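Local structure of N-acetylmuramoyl-L-alanine amidase domain-containing protein SAOUHSC_02979 (Staphylococcus aureus, 5T1Q) at residues Leu272-Asn277 / Gln310-Val315; Pro18-Asn23 / Gly251-Tyr256; Ala303-Ala308 / Glu351-Ile356; His276-Arg281 / His296-Phe301. The protein probably acts as an amidase on bacterial cell-wall peptidoglycan, this chain being the C-terminal part of a longer secreted protein, with glucosaminidase-like and CHAP regions. All blocks are in the same frame, centred on the assembly; numbering follows the deposited sequence.

Contact 1 of 4, residues Leu272-Asn277 / Gln310-Val315; sequences LGDAHN and QHYGHV. With NA (sodium ion), chain E.
The H276 imidazole sits among backbone oxygens: the carbonyl O of H311 lies 3.3 Å above one face of the ring, offset toward its rim, and N277 CG lies over the opposite face, while the carbonyl O of Y312 stands at the ring edge, 3.3 Å from CD2. That second oxygen also receives the backbone N-H of H276, with H276 N 2.9 Å from Y312 O and the donor tilted 27° out of the carbonyl plane. With CG placed between its own backbone N and carbonyl carbon (chi1 69°), the ring folds back beside the chain. From there ND1 reaches water 1, a ligand of the sodium ion that H276 O binds directly at 2.2 Å. Histidine thus serves the metal twice, by its carbonyl and, through water, by its ring.

On the other flank, the D274 carboxylate approaches the Y312 ring obliquely, OD2 3.2 Å from Y312 CE1 with the two planes 60° apart. The other oxygen, OD1, is held by S21. Between these polar groups the small A275 turns CB onto residues 310-315, 3.4 Å from H314 C and 3.9 Å from V315 CG1. G313 CA runs close to H276 CB, where a side chain would collide with it; the positive phi also favours glycine. H314 points its side chain away from the 272-277 loop, to C253 and to a hydrogen bond with E331, an arrangement consistent with the Cys-His-Glu triad of CHAP-type papain-like hydrolases, whose histidine lies at the start of a sheet strand.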
loop_
_atom_site.group_PDB
_atom_site.type_symbol
_atom_site.label_atom_id
_atom_site.label_comp_id
_atom_site.label_asym_id
_atom_site.label_seq_id
_atom_site.Cartn_x
_atom_site.Cartn_y
_atom_site.Cartn_z
ATOM N N LEU A 272 8.794 -3.644 19.766
ATOM C CA LEU A 272 8.234 -2.520 20.516
ATOM C C LEU A 272 6.696 -2.516 20.581
ATOM O O LEU A 272 6.118 -1.700 21.298
ATOM C CB LEU A 272 8.774 -1.186 19.984
ATOM C CG LEU A 272 10.304 -0.984 20.030
ATOM C CD1 LEU A 272 10.658 0.379 19.496
ATOM C CD2 LEU A 272 10.917 -1.144 21.410
ATOM N N GLY A 273 6.044 -3.415 19.845
ATOM C CA GLY A 273 4.577 -3.524 19.867
ATOM C C GLY A 273 3.854 -2.346 19.218
ATOM O O GLY A 273 4.385 -1.701 18.307
ATOM N N ASP A 274 2.624 -2.085 19.666
ATOM C CA ASP A 274 1.846 -0.957 19.140
ATOM C C ASP A 274 2.545 0.359 19.444
ATOM O O ASP A 274 3.286 0.465 20.415
ATOM C CB ASP A 274 0.440 -0.940 19.714
ATOM C CG ASP A 274 -0.323 -2.225 19.425
ATOM O OD1 ASP A 274 -0.079 -2.863 18.372
ATOM O OD2 ASP A 274 -1.159 -2.592 20.261
ATOM N N ALA A 275 2.242 1.365 18.635
ATOM C CA ALA A 275 2.908 2.652 18.706
ATOM C C ALA A 275 3.097 3.266 20.096
ATOM O O ALA A 275 4.195 3.690 20.427
ATOM C CB ALA A 275 2.193 3.648 17.801
ATOM N N HIS A 276 2.040 3.320 20.899
ATOM C CA HIS A 276 2.137 3.968 22.197
ATOM C C HIS A 276 3.120 3.301 23.150
ATOM O O HIS A 276 3.571 3.948 24.102
ATOM C CB HIS A 276 0.761 4.087 22.872
ATOM C CG HIS A 276 0.195 2.787 23.309
ATOM N ND1 HIS A 276 0.139 2.420 24.632
ATOM C CD2 HIS A 276 -0.298 1.739 22.604
ATOM C CE1 HIS A 276 -0.391 1.213 24.728
ATOM N NE2 HIS A 276 -0.645 0.768 23.513
ATOM N N ASN A 277 3.407 2.011 22.938
ATOM C CA ASN A 277 4.368 1.309 23.770
ATOM C C ASN A 277 5.802 1.523 23.344
ATOM O O ASN A 277 6.701 1.047 24.013
ATOM C CB ASN A 277 4.107 -0.201 23.759
ATOM C CG ASN A 277 2.987 -0.608 24.680
ATOM O OD1 ASN A 277 2.833 -0.060 25.769
ATOM N ND2 ASN A 277 2.230 -1.616 24.271
ATOM N N GLN A 310 -7.096 6.283 20.180
ATOM C CA GLN A 310 -7.449 6.115 21.598
ATOM C C GLN A 310 -6.861 4.897 22.303
ATOM O O GLN A 310 -6.660 4.938 23.518
ATOM C CB GLN A 310 -8.979 6.123 21.774
ATOM C CG GLN A 310 -9.608 7.514 21.663
ATOM C CD GLN A 310 -9.387 8.384 22.909
ATOM O OE1 GLN A 310 -9.156 7.875 24.012
ATOM N NE2 GLN A 310 -9.496 9.702 22.740
ATOM N N HIS A 311 -6.589 3.839 21.548
ATOM C CA HIS A 311 -6.019 2.616 22.106
ATOM C C HIS A 311 -4.554 2.459 21.742
ATOM O O HIS A 311 -3.722 2.205 22.609
ATOM C CB HIS A 311 -6.827 1.401 21.632
ATOM C CG HIS A 311 -6.148 0.080 21.846
ATOM N ND1 HIS A 311 -5.493 -0.249 23.013
ATOM C CD2 HIS A 311 -6.103 -1.029 21.069
ATOM C CE1 HIS A 311 -5.026 -1.482 22.925
ATOM N NE2 HIS A 311 -5.389 -1.980 21.756
ATOM N N TYR A 312 -4.234 2.681 20.475
ATOM C CA TYR A 312 -2.870 2.436 19.970
ATOM C C TYR A 312 -1.904 3.607 19.972
ATOM O O TYR A 312 -0.711 3.396 19.838
ATOM C CB TYR A 312 -2.900 1.900 18.533
ATOM C CG TYR A 312 -3.555 0.556 18.316
ATOM C CD1 TYR A 312 -3.345 -0.503 19.192
ATOM C CD2 TYR A 312 -4.269 0.304 17.152
ATOM C CE1 TYR A 312 -3.907 -1.751 18.956
ATOM C CE2 TYR A 312 -4.827 -0.942 16.905
ATOM C CZ TYR A 312 -4.645 -1.963 17.808
ATOM O OH TYR A 312 -5.210 -3.196 17.575
ATOM N N GLY A 313 -2.391 4.831 20.094
ATOM C CA GLY A 313 -1.512 5.983 19.979
ATOM C C GLY A 313 -1.015 6.054 18.538
ATOM O O GLY A 313 -1.648 5.536 17.619
ATOM N N HIS A 314 0.149 6.637 18.349
ATOM C CA HIS A 314 0.684 6.808 17.024
ATOM C C HIS A 314 2.180 7.010 17.084
ATOM O O HIS A 314 2.710 7.399 18.118
ATOM C CB HIS A 314 -0.009 8.024 16.381
ATOM C CG HIS A 314 0.416 8.294 14.980
ATOM N ND1 HIS A 314 0.177 7.408 13.955
ATOM C CD2 HIS A 314 1.026 9.363 14.422
ATOM C CE1 HIS A 314 0.658 7.907 12.824
ATOM N NE2 HIS A 314 1.185 9.088 13.082
ATOM N N VAL A 315 2.858 6.717 15.985
ATOM C CA VAL A 315 4.283 6.941 15.872
ATOM C C VAL A 315 4.583 7.520 14.482
ATOM O O VAL A 315 3.967 7.142 13.482
ATOM C CB VAL A 315 5.116 5.680 16.237
ATOM C CG1 VAL A 315 4.916 4.550 15.230
ATOM C CG2 VAL A 315 6.583 6.014 16.358
HETATM NA NA NA E . 3.986 4.648 26.142
HETATM O O HOH W 1 2.234 3.372 26.843
HETATM O O HOH W 2 4.417 5.921 28.326
#

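Contact 2 of 4, residues Pro18-Asn23 / Gly251-Tyr256; sequences PAQSFN and GQCTWY
P18 begins the contact by laying CB against the terminal amide of Q252, 3.7 Å from OE1. The proline ring offers this amide a stiff apolar surface, and L125 touches both residues. At A19 the backbone takes over: its methyl points away, while its carbonyl O comes to 3.3 Å from Q252 CG. Q252 occupies the N-cap position of helix 253-262, and a bend at chi2 (-60°) carries its amide toward P18.

Q20 makes two different approaches. Its carbonyl O accepts a short hydrogen bond from T254, with OG1 2.6 Å away, in the carbonyl plane and on a lone pair. Beside this bond, Q20 CB and T254 CG2 pack at 4.0 Å, the side chains crossing at about a right angle. The extended glutamine chain meanwhile takes its amide to C253, where NE2 lies 3.6 Å from SG. The other amide atom, OE1, receives the backbone N-H of A275, which fixes the rotation of the group.

Threonine therefore supplies both a hydroxyl and a methyl to one neighbour, and the glutamine amide borders the sulfur of a cysteine that is probably the nucleophile of a Cys-His-Glu triad.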
loop_
_atom_site.group_PDB
_atom_site.type_symbol
_atom_site.label_atom_id
_atom_site.label_comp_id
_atom_site.label_asym_id
_atom_site.label_seq_id
_atom_site.Cartn_x
_atom_site.Cartn_y
_atom_site.Cartn_z
ATOM N N PRO A 18 -6.943 -1.795 12.255
ATOM C CA PRO A 18 -5.761 -2.426 11.683
ATOM C C PRO A 18 -4.696 -2.679 12.732
ATOM O O PRO A 18 -4.420 -1.802 13.548
ATOM C CB PRO A 18 -5.277 -1.389 10.666
ATOM C CG PRO A 18 -6.518 -0.679 10.255
ATOM C CD PRO A 18 -7.279 -0.545 11.542
ATOM N N ALA A 19 -4.135 -3.882 12.734
ATOM C CA ALA A 19 -3.076 -4.220 13.675
ATOM C C ALA A 19 -1.796 -3.429 13.353
ATOM O O ALA A 19 -1.412 -3.316 12.198
ATOM C CB ALA A 19 -2.795 -5.718 13.636
ATOM N N GLN A 20 -1.164 -2.885 14.387
ATOM C CA GLN A 20 0.098 -2.141 14.262
ATOM C C GLN A 20 1.321 -2.993 14.616
ATOM O O GLN A 20 2.468 -2.549 14.442
ATOM C CB GLN A 20 0.094 -0.936 15.210
ATOM C CG GLN A 20 -0.960 0.122 14.901
ATOM C CD GLN A 20 -0.776 1.371 15.733
ATOM O OE1 GLN A 20 0.037 1.408 16.663
ATOM N NE2 GLN A 20 -1.528 2.411 15.398
ATOM N N SER A 21 1.084 -4.175 15.175
ATOM C CA SER A 21 2.180 -5.067 15.560
ATOM C C SER A 21 1.739 -6.511 15.451
ATOM O O SER A 21 0.550 -6.791 15.415
ATOM C CB SER A 21 2.645 -4.774 16.996
ATOM O OG SER A 21 1.606 -4.974 17.933
ATOM N N PHE A 22 2.708 -7.419 15.374
ATOM C CA PHE A 22 2.401 -8.845 15.310
ATOM C C PHE A 22 2.438 -9.413 16.704
ATOM O O PHE A 22 3.115 -8.895 17.577
ATOM C CB PHE A 22 3.409 -9.617 14.465
ATOM C CG PHE A 22 3.438 -9.208 13.026
ATOM C CD1 PHE A 22 2.361 -9.468 12.200
ATOM C CD2 PHE A 22 4.571 -8.621 12.479
ATOM C CE1 PHE A 22 2.395 -9.118 10.870
ATOM C CE2 PHE A 22 4.608 -8.279 11.145
ATOM C CZ PHE A 22 3.518 -8.523 10.340
ATOM N N ASN A 23 1.709 -10.495 16.898
ATOM C CA ASN A 23 1.717 -11.215 18.160
ATOM C C ASN A 23 1.547 -12.701 17.816
ATOM O O ASN A 23 1.749 -13.097 16.663
ATOM C CB ASN A 23 0.629 -10.660 19.100
ATOM C CG ASN A 23 -0.745 -10.610 18.449
ATOM O OD1 ASN A 23 -1.192 -11.572 17.820
ATOM N ND2 ASN A 23 -1.421 -9.479 18.597
ATOM N N GLY A 251 2.985 -1.243 5.875
ATOM C CA GLY A 251 2.271 0.020 5.694
ATOM C C GLY A 251 1.775 0.747 6.931
ATOM O O GLY A 251 1.498 1.932 6.856
ATOM N N GLN A 252 1.658 0.068 8.067
ATOM C CA GLN A 252 1.158 0.743 9.288
ATOM C C GLN A 252 2.172 1.765 9.817
ATOM O O GLN A 252 3.318 1.802 9.353
ATOM C CB GLN A 252 0.775 -0.289 10.342
ATOM C CG GLN A 252 -0.330 -1.211 9.848
ATOM C CD GLN A 252 -1.603 -0.450 9.500
ATOM O OE1 GLN A 252 -2.064 0.392 10.266
ATOM N NE2 GLN A 252 -2.163 -0.732 8.338
ATOM N N CYS A 253 1.755 2.600 10.765
ATOM C CA CYS A 253 2.620 3.685 11.247
ATOM C C CYS A 253 3.933 3.176 11.811
ATOM O O CYS A 253 4.958 3.796 11.638
ATOM C CB CYS A 253 1.911 4.566 12.268
ATOM S SG CYS A 253 1.344 3.734 13.768
ATOM N N THR A 254 3.861 2.032 12.480
ATOM C CA THR A 254 5.003 1.366 13.084
ATOM C C THR A 254 5.972 0.908 12.000
ATOM O O THR A 254 7.160 1.205 12.052
ATOM C CB THR A 254 4.518 0.153 13.891
ATOM O OG1 THR A 254 3.574 -0.563 13.105
ATOM C CG2 THR A 254 3.813 0.587 15.148
ATOM N N TRP A 255 5.450 0.204 11.006
ATOM C CA TRP A 255 6.264 -0.237 9.870
ATOM C C TRP A 255 6.930 0.943 9.155
ATOM O O TRP A 255 8.078 0.862 8.741
ATOM C CB TRP A 255 5.392 -1.022 8.867
ATOM C CG TRP A 255 6.101 -1.395 7.601
ATOM C CD1 TRP A 255 6.754 -2.560 7.336
ATOM C CD2 TRP A 255 6.232 -0.585 6.425
ATOM N NE1 TRP A 255 7.278 -2.527 6.061
ATOM C CE2 TRP A 255 6.971 -1.324 5.487
ATOM C CE3 TRP A 255 5.792 0.690 6.081
ATOM C CZ2 TRP A 255 7.290 -0.826 4.220
ATOM C CZ3 TRP A 255 6.110 1.188 4.812
ATOM C CH2 TRP A 255 6.846 0.428 3.904
ATOM N N TYR A 256 6.202 2.034 8.996
ATOM C CA TYR A 256 6.748 3.177 8.265
ATOM C C TYR A 256 7.953 3.765 8.988
ATOM O O TYR A 256 8.981 4.013 8.360
ATOM C CB TYR A 256 5.676 4.263 7.981
ATOM C CG TYR A 256 6.296 5.490 7.378
ATOM C CD1 TYR A 256 6.568 5.557 6.006
ATOM C CD2 TYR A 256 6.670 6.578 8.185
ATOM C CE1 TYR A 256 7.171 6.670 5.459
ATOM C CE2 TYR A 256 7.298 7.688 7.645
ATOM C CZ TYR A 256 7.540 7.733 6.286
ATOM O OH TYR A 256 8.146 8.828 5.747
#

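Contact 3 of 4, residues Ala303-Ala308 / Glu351-Ile356; sequences AGQFGA and EELSYI. With NA (sodium ion), chain F.
F306 presents its ring edge to E352, the two side chains crossing at about a right angle with CZ 3.9 Å from E352 CB. The ring and carboxylate planes stand 82° apart, and a bend at chi2 of E352 leads the acid group off, leaving CB to meet the ring edge. L353 comes in more obliquely, its CD2 lying 4.0 Å from F306 CE2.

That same methyl also borders the amide of Q305, 3.6 Å from OE1. Here the glutamine runs out fully extended, with CG opposite its own N (chi1 -176°), which lets NE2 reach the carbonyl O of E352 in a hydrogen bond of 3.2 Å. The donor stands well above the carbonyl plane, 58° out of it, so this is not a lone-pair bond. The other end of the amide, OE1, accepts from the backbone N of E302, and the two bonds together hold the group in place. Q305 CG in turn lies over one face of the neighbouring F306 ring, offset toward the rim.

Leucine suits the inner side, since it also packs on V299 and F301 of strand 298-301, whereas F306 and E352 lie at the surface. The carbonyl O of F306 binds a second sodium ion at 2.6 Å, with waters 3 and 4. At the backbone angles of G307 a CB would jam against F306 O, which calls for glycine. A308 N bonds to Q305 O, and the positive phi values of F306 and G307 fit a type I' beta turn, within the connection between the antiparallel strands 298-301 and 314-321.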
loop_
_atom_site.group_PDB
_atom_site.type_symbol
_atom_site.label_atom_id
_atom_site.label_comp_id
_atom_site.label_asym_id
_atom_site.label_seq_id
_atom_site.Cartn_x
_atom_site.Cartn_y
_atom_site.Cartn_z
ATOM N N ALA A 303 -1.461 6.849 23.705
ATOM C CA ALA A 303 -2.850 6.503 23.401
ATOM C C ALA A 303 -3.760 7.708 23.684
ATOM O O ALA A 303 -3.715 8.275 24.757
ATOM C CB ALA A 303 -3.274 5.315 24.254
ATOM N N GLY A 304 -4.519 8.134 22.683
ATOM C CA GLY A 304 -5.410 9.287 22.814
ATOM C C GLY A 304 -4.763 10.669 22.850
ATOM O O GLY A 304 -5.465 11.650 22.963
ATOM N N GLN A 305 -3.447 10.774 22.723
ATOM C CA GLN A 305 -2.792 12.082 22.839
ATOM C C GLN A 305 -2.883 12.954 21.586
ATOM O O GLN A 305 -2.446 12.542 20.538
ATOM C CB GLN A 305 -1.330 11.892 23.209
ATOM C CG GLN A 305 -0.553 13.185 23.461
ATOM C CD GLN A 305 0.882 12.919 23.866
ATOM O OE1 GLN A 305 1.458 11.889 23.521
ATOM N NE2 GLN A 305 1.458 13.834 24.614
ATOM N N PHE A 306 -3.416 14.169 21.732
ATOM C CA PHE A 306 -3.574 15.144 20.616
ATOM C C PHE A 306 -4.251 14.534 19.376
ATOM O O PHE A 306 -3.777 14.687 18.237
ATOM C CB PHE A 306 -2.221 15.773 20.212
ATOM C CG PHE A 306 -1.416 16.319 21.368
ATOM C CD1 PHE A 306 -2.026 16.998 22.418
ATOM C CD2 PHE A 306 -0.038 16.233 21.354
ATOM C CE1 PHE A 306 -1.274 17.510 23.466
ATOM C CE2 PHE A 306 0.721 16.754 22.386
ATOM C CZ PHE A 306 0.103 17.394 23.448
ATOM N N GLY A 307 -5.330 13.805 19.612
ATOM C CA GLY A 307 -6.067 13.143 18.549
ATOM C C GLY A 307 -5.535 11.794 18.096
ATOM O O GLY A 307 -6.124 11.175 17.221
ATOM N N ALA A 308 -4.431 11.320 18.665
ATOM C CA ALA A 308 -3.890 10.008 18.259
ATOM C C ALA A 308 -4.868 8.895 18.650
ATOM O O ALA A 308 -5.651 9.049 19.573
ATOM C CB ALA A 308 -2.522 9.761 18.884
ATOM N N GLU A 351 6.898 19.494 22.385
ATOM C CA GLU A 351 7.645 19.333 23.636
ATOM C C GLU A 351 7.013 18.320 24.598
ATOM O O GLU A 351 7.621 17.954 25.606
ATOM C CB GLU A 351 7.841 20.708 24.290
ATOM C CG GLU A 351 8.769 21.564 23.436
ATOM C CD GLU A 351 8.793 23.028 23.801
ATOM O OE1 GLU A 351 9.121 23.836 22.900
ATOM O OE2 GLU A 351 8.499 23.375 24.968
ATOM N N GLU A 352 5.811 17.856 24.269
ATOM C CA GLU A 352 5.081 16.889 25.104
ATOM C C GLU A 352 5.136 15.487 24.570
ATOM O O GLU A 352 4.560 14.572 25.169
ATOM C CB GLU A 352 3.607 17.298 25.230
ATOM C CG GLU A 352 3.389 18.673 25.823
ATOM C CD GLU A 352 4.010 18.805 27.181
ATOM O OE1 GLU A 352 4.162 17.771 27.861
ATOM O OE2 GLU A 352 4.373 19.935 27.565
ATOM N N LEU A 353 5.799 15.307 23.430
ATOM C CA LEU A 353 5.933 13.996 22.830
ATOM C C LEU A 353 7.263 13.371 23.238
ATOM O O LEU A 353 8.114 14.041 23.826
ATOM C CB LEU A 353 5.834 14.136 21.319
ATOM C CG LEU A 353 4.552 14.795 20.831
ATOM C CD1 LEU A 353 4.604 14.995 19.334
ATOM C CD2 LEU A 353 3.322 13.980 21.216
ATOM N N SER A 354 7.417 12.068 22.965
ATOM C CA SER A 354 8.656 11.340 23.243
ATOM C C SER A 354 9.388 11.072 21.960
ATOM O O SER A 354 8.772 10.698 20.963
ATOM C CB SER A 354 8.380 10.015 23.932
ATOM O OG SER A 354 7.948 10.230 25.226
ATOM N N TYR A 355 10.702 11.270 21.993
ATOM C CA TYR A 355 11.577 11.074 20.830
ATOM C C TYR A 355 12.563 9.952 21.100
ATOM O O TYR A 355 13.296 10.004 22.072
ATOM C CB TYR A 355 12.301 12.363 20.524
ATOM C CG TYR A 355 11.318 13.479 20.240
ATOM C CD1 TYR A 355 10.761 14.230 21.291
ATOM C CD2 TYR A 355 10.888 13.742 18.942
ATOM C CE1 TYR A 355 9.810 15.215 21.044
ATOM C CE2 TYR A 355 9.954 14.731 18.689
ATOM C CZ TYR A 355 9.410 15.458 19.746
ATOM O OH TYR A 355 8.500 16.448 19.502
ATOM N N ILE A 356 12.562 8.933 20.242
ATOM C CA ILE A 356 13.460 7.796 20.386
ATOM C C ILE A 356 14.588 7.904 19.377
ATOM O O ILE A 356 14.341 7.943 18.164
ATOM C CB ILE A 356 12.716 6.466 20.127
ATOM C CG1 ILE A 356 11.486 6.330 21.039
ATOM C CG2 ILE A 356 13.653 5.271 20.328
ATOM C CD1 ILE A 356 10.537 5.215 20.627
HETATM NA NA NA F . -2.821 13.384 16.131
HETATM O O HOH W 3 -2.335 11.017 14.797
HETATM O O HOH W 4 -4.202 13.508 14.231
#

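Contact 4 of 4, residues His276-Arg281 / His296-Phe301; sequences HNWNNR and HAAVVF. With NA (sodium ion), chain E.
The sodium site of the CHAP region backs onto the sheet here, where N279 at the metal rests on V300 of strand 298-301. N279 OD1 binds the ion at 2.5 Å, and N280 OD1 joins it at 2.3 Å; H276 O, E302 and two waters complete the shell. The two asparagine oxygens are drawn close together because they share the cation. N279 also has CG between its backbone N and carbonyl carbon (chi1 60°), which curls the amide back toward the helix start, and its OD1 takes a weak bond from the N-H of N280. Its ND2 is hydrogen-bonded to S354 OG on strand 354-357, so the amide is fixed at both ends. Asparagine suits this place by offering a neutral metal-binding oxygen and a donor on one flat group.

Helix 278-284 packs on one face of the sheet, as helices do in the papain-like fold of CHAP domains. V300 fits between the metal ligands and the core: its CG1, opposite the backbone N (chi1 178°), reaches N279 OD1 at 4.0 Å and H276 CA at 4.2 Å, while CG2 meets W278 CB at 3.8 Å. A branched valine can fill both directions at once. Farther along the strand, A298 sets CB at the edge of the W278 indole, near the ring plane, 4.4 Å from W278 CZ3. The indole NE1 is bonded to the carbonyl O of G273, and V257, V315 and I356 are among the residues packed against this buried tryptophan.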
loop_
_atom_site.group_PDB
_atom_site.type_symbol
_atom_site.label_atom_id
_atom_site.label_comp_id
_atom_site.label_asym_id
_atom_site.label_seq_id
_atom_site.Cartn_x
_atom_site.Cartn_y
_atom_site.Cartn_z
ATOM N N HIS A 276 2.040 3.320 20.899
ATOM C CA HIS A 276 2.137 3.968 22.197
ATOM C C HIS A 276 3.120 3.301 23.150
ATOM O O HIS A 276 3.571 3.948 24.102
ATOM C CB HIS A 276 0.761 4.087 22.872
ATOM C CG HIS A 276 0.195 2.787 23.309
ATOM N ND1 HIS A 276 0.139 2.420 24.632
ATOM C CD2 HIS A 276 -0.298 1.739 22.604
ATOM C CE1 HIS A 276 -0.391 1.213 24.728
ATOM N NE2 HIS A 276 -0.645 0.768 23.513
ATOM N N ASN A 277 3.407 2.011 22.938
ATOM C CA ASN A 277 4.368 1.309 23.770
ATOM C C ASN A 277 5.802 1.523 23.344
ATOM O O ASN A 277 6.701 1.047 24.013
ATOM C CB ASN A 277 4.107 -0.201 23.759
ATOM C CG ASN A 277 2.987 -0.608 24.680
ATOM O OD1 ASN A 277 2.833 -0.060 25.769
ATOM N ND2 ASN A 277 2.230 -1.616 24.271
ATOM N N TRP A 278 6.027 2.228 22.242
ATOM C CA TRP A 278 7.396 2.406 21.749
ATOM C C TRP A 278 8.328 3.143 22.706
ATOM O O TRP A 278 9.458 2.707 22.920
ATOM C CB TRP A 278 7.385 3.085 20.380
ATOM C CG TRP A 278 7.140 2.129 19.237
ATOM C CD1 TRP A 278 6.267 1.092 19.204
ATOM C CD2 TRP A 278 7.719 2.206 17.933
ATOM N NE1 TRP A 278 6.318 0.463 17.965
ATOM C CE2 TRP A 278 7.188 1.146 17.169
ATOM C CE3 TRP A 278 8.640 3.074 17.333
ATOM C CZ2 TRP A 278 7.556 0.918 15.846
ATOM C CZ3 TRP A 278 9.025 2.831 16.019
ATOM C CH2 TRP A 278 8.480 1.768 15.293
ATOM N N ASN A 279 7.848 4.241 23.298
ATOM C CA ASN A 279 8.700 5.040 24.174
ATOM C C ASN A 279 9.110 4.320 25.465
ATOM O O ASN A 279 10.286 4.321 25.816
ATOM C CB ASN A 279 8.120 6.451 24.430
ATOM C CG ASN A 279 6.756 6.430 25.077
ATOM O OD1 ASN A 279 6.016 5.438 24.990
ATOM N ND2 ASN A 279 6.397 7.529 25.712
ATOM N N ASN A 280 8.153 3.718 26.169
ATOM C CA ASN A 280 8.459 2.985 27.415
ATOM C C ASN A 280 9.250 1.689 27.116
ATOM O O ASN A 280 10.184 1.363 27.822
ATOM C CB ASN A 280 7.201 2.682 28.242
ATOM C CG ASN A 280 6.063 2.157 27.399
ATOM O OD1 ASN A 280 5.486 2.903 26.590
ATOM N ND2 ASN A 280 5.716 0.896 27.575
ATOM N N ARG A 281 8.901 0.959 26.063
ATOM C CA ARG A 281 9.678 -0.228 25.753
ATOM C C ARG A 281 11.089 0.130 25.284
ATOM O O ARG A 281 12.043 -0.516 25.702
ATOM C CB ARG A 281 8.989 -1.107 24.725
ATOM C CG ARG A 281 7.743 -1.797 25.261
ATOM C CD ARG A 281 7.299 -2.914 24.339
ATOM N NE ARG A 281 6.023 -3.470 24.761
ATOM C CZ ARG A 281 5.373 -4.440 24.131
ATOM N NH1 ARG A 281 5.882 -5.029 23.035
ATOM N NH2 ARG A 281 4.205 -4.843 24.608
ATOM N N HIS A 296 15.350 13.043 12.906
ATOM C CA HIS A 296 15.422 11.611 12.583
ATOM C C HIS A 296 15.160 10.640 13.727
ATOM O O HIS A 296 15.527 9.451 13.665
ATOM C CB HIS A 296 16.726 11.249 11.847
ATOM C CG HIS A 296 16.877 11.945 10.528
ATOM N ND1 HIS A 296 18.092 12.105 9.908
ATOM C CD2 HIS A 296 15.971 12.587 9.751
ATOM C CE1 HIS A 296 17.923 12.756 8.770
ATOM N NE2 HIS A 296 16.643 13.055 8.648
ATOM N N ALA A 297 14.495 11.130 14.755
ATOM C CA ALA A 297 14.081 10.301 15.842
ATOM C C ALA A 297 12.681 9.821 15.512
ATOM O O ALA A 297 12.002 10.405 14.662
ATOM C CB ALA A 297 14.060 11.101 17.134
ATOM N N ALA A 298 12.274 8.725 16.138
ATOM C CA ALA A 298 10.887 8.271 16.058
ATOM C C ALA A 298 10.145 9.133 17.090
ATOM O O ALA A 298 10.640 9.298 18.208
ATOM C CB ALA A 298 10.776 6.805 16.427
ATOM N N VAL A 299 9.005 9.711 16.726
ATOM C CA VAL A 299 8.246 10.526 17.674
ATOM C C VAL A 299 6.978 9.777 18.052
ATOM O O VAL A 299 6.199 9.350 17.187
ATOM C CB VAL A 299 7.985 11.965 17.176
ATOM C CG1 VAL A 299 7.296 11.977 15.822
ATOM C CG2 VAL A 299 7.178 12.749 18.202
ATOM N N VAL A 300 6.788 9.599 19.358
ATOM C CA VAL A 300 5.655 8.851 19.852
ATOM C C VAL A 300 4.566 9.719 20.484
ATOM O O VAL A 300 4.859 10.622 21.271
ATOM C CB VAL A 300 6.125 7.837 20.894
ATOM C CG1 VAL A 300 4.937 7.070 21.473
ATOM C CG2 VAL A 300 7.163 6.906 20.288
ATOM N N PHE A 301 3.318 9.379 20.130
ATOM C CA PHE A 301 2.096 9.956 20.656
ATOM C C PHE A 301 1.469 8.873 21.541
ATOM O O PHE A 301 1.178 7.764 21.044
ATOM C CB PHE A 301 1.078 10.227 19.526
ATOM C CG PHE A 301 1.437 11.364 18.601
ATOM C CD1 PHE A 301 2.389 11.198 17.608
ATOM C CD2 PHE A 301 0.780 12.583 18.694
ATOM C CE1 PHE A 301 2.701 12.236 16.739
ATOM C CE2 PHE A 301 1.095 13.635 17.834
ATOM C CZ PHE A 301 2.039 13.458 16.847
HETATM NA NA NA E . 3.986 4.648 26.142
HETATM O O HOH W 1 2.234 3.372 26.843
HETATM O O HOH W 2 4.417 5.921 28.326
#

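Overall arrangement
Along the chain, contact 2 closes before contact 1 opens, and contact 4 starts from the same loop as contact 1, sharing H276 and N277. Contact 4 closes before contact 3 opens, while the segments of contacts 1 and 3 alternate. Contacts 1, 3 and 4 reach one mixed sheet, in which strand 298-301 lies between 314-321 and 354-357; their centres are about 8 to 10 Å apart. Contact 2, about 9 Å from contact 1 centre to centre, ties residues 18-23, whose polar side chains touch contact 1, to helix 253-262. Contacts 2 and 3 stand about 17 Å apart between centres. One sodium ion joins contacts 1 and 4, beside the probable Cys-His-Glu site, which the N-terminal segment helps to border.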